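Local structure of putative diguanylate cyclase (GGDEF) with PAS/PAC domain (Rhodopseudomonas palustris, 3LIF) at residues A[72-77]-A[83-88]. The protein probably makes cyclic di-GMP from two GTP molecules as a membrane-bound diguanylate cyclase, this chain being its extracellular sensor domain. Numbering follows the deposited sequence.
Sequences DVAILD and TYASVK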
ATOM      1  N   ASP A  72      -5.024 -11.530  -3.826  1.00 31.95           N
ATOM      2  CA  ASP A  72      -4.653 -12.704  -4.582  1.00 31.65           C
ATOM      3  C   ASP A  72      -3.146 -12.760  -4.723  1.00 30.93           C
ATOM      4  O   ASP A  72      -2.451 -11.779  -4.379  1.00 32.31           O
ATOM      5  CB  ASP A  72      -5.329 -12.722  -5.927  1.00 31.57           C
ATOM      6  CG  ASP A  72      -5.051 -11.485  -6.711  1.00 34.15           C
ATOM      7  OD1 ASP A  72      -3.995 -10.839  -6.430  1.00 37.32           O
ATOM      8  OD2 ASP A  72      -5.890 -11.152  -7.588  1.00 32.22           O
ATOM      9  N   VAL A  73      -2.637 -13.906  -5.172  1.00 28.99           N
ATOM     10  CA  VAL A  73      -1.184 -14.139  -5.254  1.00 27.99           C
ATOM     11  C   VAL A  73      -0.807 -14.909  -6.529  1.00 27.40           C
ATOM     12  O   VAL A  73      -1.515 -15.853  -6.968  1.00 26.95           O
ATOM     13  CB  VAL A  73      -0.701 -14.993  -4.056  1.00 28.10           C
ATOM     14  CG1 VAL A  73       0.811 -15.163  -4.096  1.00 27.89           C
ATOM     15  CG2 VAL A  73      -1.154 -14.337  -2.780  1.00 28.76           C
ATOM     16  N   ALA A  74       0.304 -14.562  -7.143  1.00 25.67           N
ATOM     17  CA  ALA A  74       0.600 -15.336  -8.298  1.00 24.90           C
ATOM     18  C   ALA A  74       2.093 -15.497  -8.434  1.00 25.37           C
ATOM     19  O   ALA A  74       2.859 -14.740  -7.815  1.00 25.10           O
ATOM     20  CB  ALA A  74      -0.060 -14.777  -9.561  1.00 22.12           C
ATOM     21  N   ILE A  75       2.459 -16.531  -9.219  1.00 25.67           N
ATOM     22  CA  ILE A  75       3.806 -16.810  -9.593  1.00 25.89           C
ATOM     23  C   ILE A  75       4.039 -16.591 -11.096  1.00 26.55           C
ATOM     24  O   ILE A  75       3.192 -16.958 -11.924  1.00 26.71           O
ATOM     25  CB  ILE A  75       4.107 -18.244  -9.308  1.00 25.42           C
ATOM     26  CG1 ILE A  75       3.570 -18.588  -7.923  1.00 26.62           C
ATOM     27  CG2 ILE A  75       5.656 -18.461  -9.405  1.00 24.77           C
ATOM     28  CD1 ILE A  75       4.525 -18.211  -6.781  1.00 21.04           C
ATOM     29  N   LEU A  76       5.184 -16.000 -11.409  1.00 26.37           N
ATOM     30  CA  LEU A  76       5.697 -15.859 -12.744  1.00 27.84           C
ATOM     31  C   LEU A  76       7.069 -16.505 -12.768  1.00 29.23           C
ATOM     32  O   LEU A  76       7.890 -16.258 -11.818  1.00 30.70           O
ATOM     33  CB  LEU A  76       5.918 -14.380 -13.078  1.00 27.16           C
ATOM     34  CG  LEU A  76       4.774 -13.365 -13.106  1.00 28.18           C
ATOM     35  CD1 LEU A  76       5.313 -12.043 -13.658  1.00 29.10           C
ATOM     36  CD2 LEU A  76       3.515 -13.824 -13.859  1.00 25.98           C
ATOM     37  N   ASP A  77       7.367 -17.273 -13.829  1.00 29.23           N
ATOM     38  CA  ASP A  77       8.716 -17.851 -13.967  1.00 30.27           C
ATOM     39  C   ASP A  77       9.572 -16.890 -14.720  1.00 30.31           C
ATOM     40  O   ASP A  77       9.318 -15.713 -14.699  1.00 30.02           O
ATOM     41  CB  ASP A  77       8.640 -19.069 -14.857  1.00 30.02           C
ATOM     42  CG  ASP A  77       8.081 -18.753 -16.298  1.00 32.85           C
ATOM     43  OD1 ASP A  77       8.241 -17.613 -16.897  1.00 33.17           O
ATOM     44  OD2 ASP A  77       7.467 -19.710 -16.833  1.00 33.64           O
ATOM     45  N   THR A  83       2.709 -18.889 -14.062  1.00 32.48           N
ATOM     46  CA  THR A  83       2.552 -20.323 -13.856  1.00 32.89           C
ATOM     47  C   THR A  83       1.585 -20.822 -12.776  1.00 33.76           C
ATOM     48  O   THR A  83       1.063 -21.904 -12.889  1.00 35.06           O
ATOM     49  CB  THR A  83       3.885 -20.917 -13.517  1.00 33.33           C
ATOM     50  OG1 THR A  83       4.393 -20.247 -12.356  1.00 30.08           O
ATOM     51  CG2 THR A  83       4.832 -20.745 -14.700  1.00 29.67           C
ATOM     52  N   TYR A  84       1.383 -20.077 -11.699  1.00 35.14           N
ATOM     53  CA  TYR A  84       0.418 -20.452 -10.649  1.00 34.73           C
ATOM     54  C   TYR A  84      -0.284 -19.196 -10.152  1.00 35.89           C
ATOM     55  O   TYR A  84       0.258 -18.070 -10.300  1.00 36.10           O
ATOM     56  CB  TYR A  84       1.128 -21.081  -9.457  1.00 33.82           C
ATOM     57  CG  TYR A  84       2.008 -22.263  -9.774  1.00 33.48           C
ATOM     58  CD1 TYR A  84       1.495 -23.565  -9.775  1.00 32.17           C
ATOM     59  CD2 TYR A  84       3.357 -22.087 -10.080  1.00 32.72           C
ATOM     60  CE1 TYR A  84       2.302 -24.662 -10.062  1.00 29.35           C
ATOM     61  CE2 TYR A  84       4.173 -23.157 -10.373  1.00 31.26           C
ATOM     62  CZ  TYR A  84       3.630 -24.449 -10.359  1.00 32.74           C
ATOM     63  OH  TYR A  84       4.429 -25.516 -10.625  1.00 32.24           O
ATOM     64  N   ALA A  85      -1.445 -19.399  -9.519  1.00 35.73           N
ATOM     65  CA  ALA A  85      -2.234 -18.314  -8.990  1.00 35.82           C
ATOM     66  C   ALA A  85      -3.371 -18.764  -8.050  1.00 36.50           C
ATOM     67  O   ALA A  85      -3.860 -19.900  -8.119  1.00 36.87           O
ATOM     68  CB  ALA A  85      -2.789 -17.539 -10.102  1.00 36.10           C
ATOM     69  N   SER A  86      -3.776 -17.877  -7.137  1.00 36.01           N
ATOM     70  CA  SER A  86      -4.885 -18.197  -6.278  1.00 35.42           C
ATOM     71  C   SER A  86      -6.146 -17.979  -7.033  1.00 34.64           C
ATOM     72  O   SER A  86      -7.201 -18.200  -6.524  1.00 34.23           O
ATOM     73  CB  SER A  86      -4.889 -17.358  -5.019  1.00 35.35           C
ATOM     74  OG  SER A  86      -4.548 -16.028  -5.318  1.00 38.35           O
ATOM     75  N   VAL A  87      -6.061 -17.553  -8.272  1.00 35.06           N
ATOM     76  CA  VAL A  87      -7.311 -17.400  -8.987  1.00 36.57           C
ATOM     77  C   VAL A  87      -7.586 -18.634  -9.830  1.00 36.88           C
ATOM     78  O   VAL A  87      -6.705 -19.492 -10.037  1.00 37.56           O
ATOM     79  CB  VAL A  87      -7.329 -16.161  -9.912  1.00 36.58           C
ATOM     80  CG1 VAL A  87      -8.746 -15.687 -10.068  1.00 38.96           C
ATOM     81  CG2 VAL A  87      -6.538 -15.053  -9.302  1.00 38.36           C
ATOM     82  N   LYS A  88      -8.803 -18.731 -10.334  1.00 36.58           N
ATOM     83  CA  LYS A  88      -9.045 -19.752 -11.325  1.00 36.91           C
ATOM     84  C   LYS A  88     -10.246 -19.355 -12.091  1.00 35.45           C
ATOM     85  O   LYS A  88     -11.154 -18.791 -11.545  1.00 36.52           O
ATOM     86  CB  LYS A  88      -9.305 -21.086 -10.653  1.00 37.67           C
ATOM     87  CG  LYS A  88     -10.700 -21.223 -10.165  1.00 39.78           C
ATOM     88  CD  LYS A  88     -10.710 -22.212  -9.044  1.00 46.32           C
ATOM     89  CE  LYS A  88     -12.097 -22.778  -8.844  1.00 47.83           C
ATOM     90  NZ  LYS A  88     -11.814 -24.095  -8.236  1.00 50.99           N
TER
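With OG set between its own backbone N and carbonyl carbon (chi1 41°), S86 turns its hydroxyl toward V73, while I75 CG1 and Y84 CG each lie beside their own backbone N and anti to the carbonyl carbon (chi1 -45° and -55°), which brings I75 CG1 against Y84 CB on one face of the hairpin. V73 N gives its hydrogen to S86 OG at 2.9 Å, and S86 N returns a bond to V73 O at 3.0 Å. One serine thus grips both polar backbone atoms of V73, its hydroxyl standing in for a main-chain carbonyl just where strand 82-85 ends. Replaced by an alanine, S86 would lose OG, and the N of buried V73 would probably be left without this acceptor, with S86 N to V73 O as the remaining bond of the pair. Farther along, I75 N donates a nearly straight hydrogen bond to Y84 O, and T83 N another, 2.9 Å long, to I75 O. I75 CG1 packs obliquely on Y84 CB at 3.8 Å, and I75 CB sits at the edge of the tyrosine ring, whose hydroxyl bonds to P52 O. On the other face, the methyls of A74 and A85 meet at 3.9 Å between CB atoms. Strand 70-76 also pairs with strand 141-149, making this the antiparallel edge hairpin of one five-stranded sheet of order 2-1-5-4-3, repeated in the second sheet of this double PDC (Cache) sensor fold.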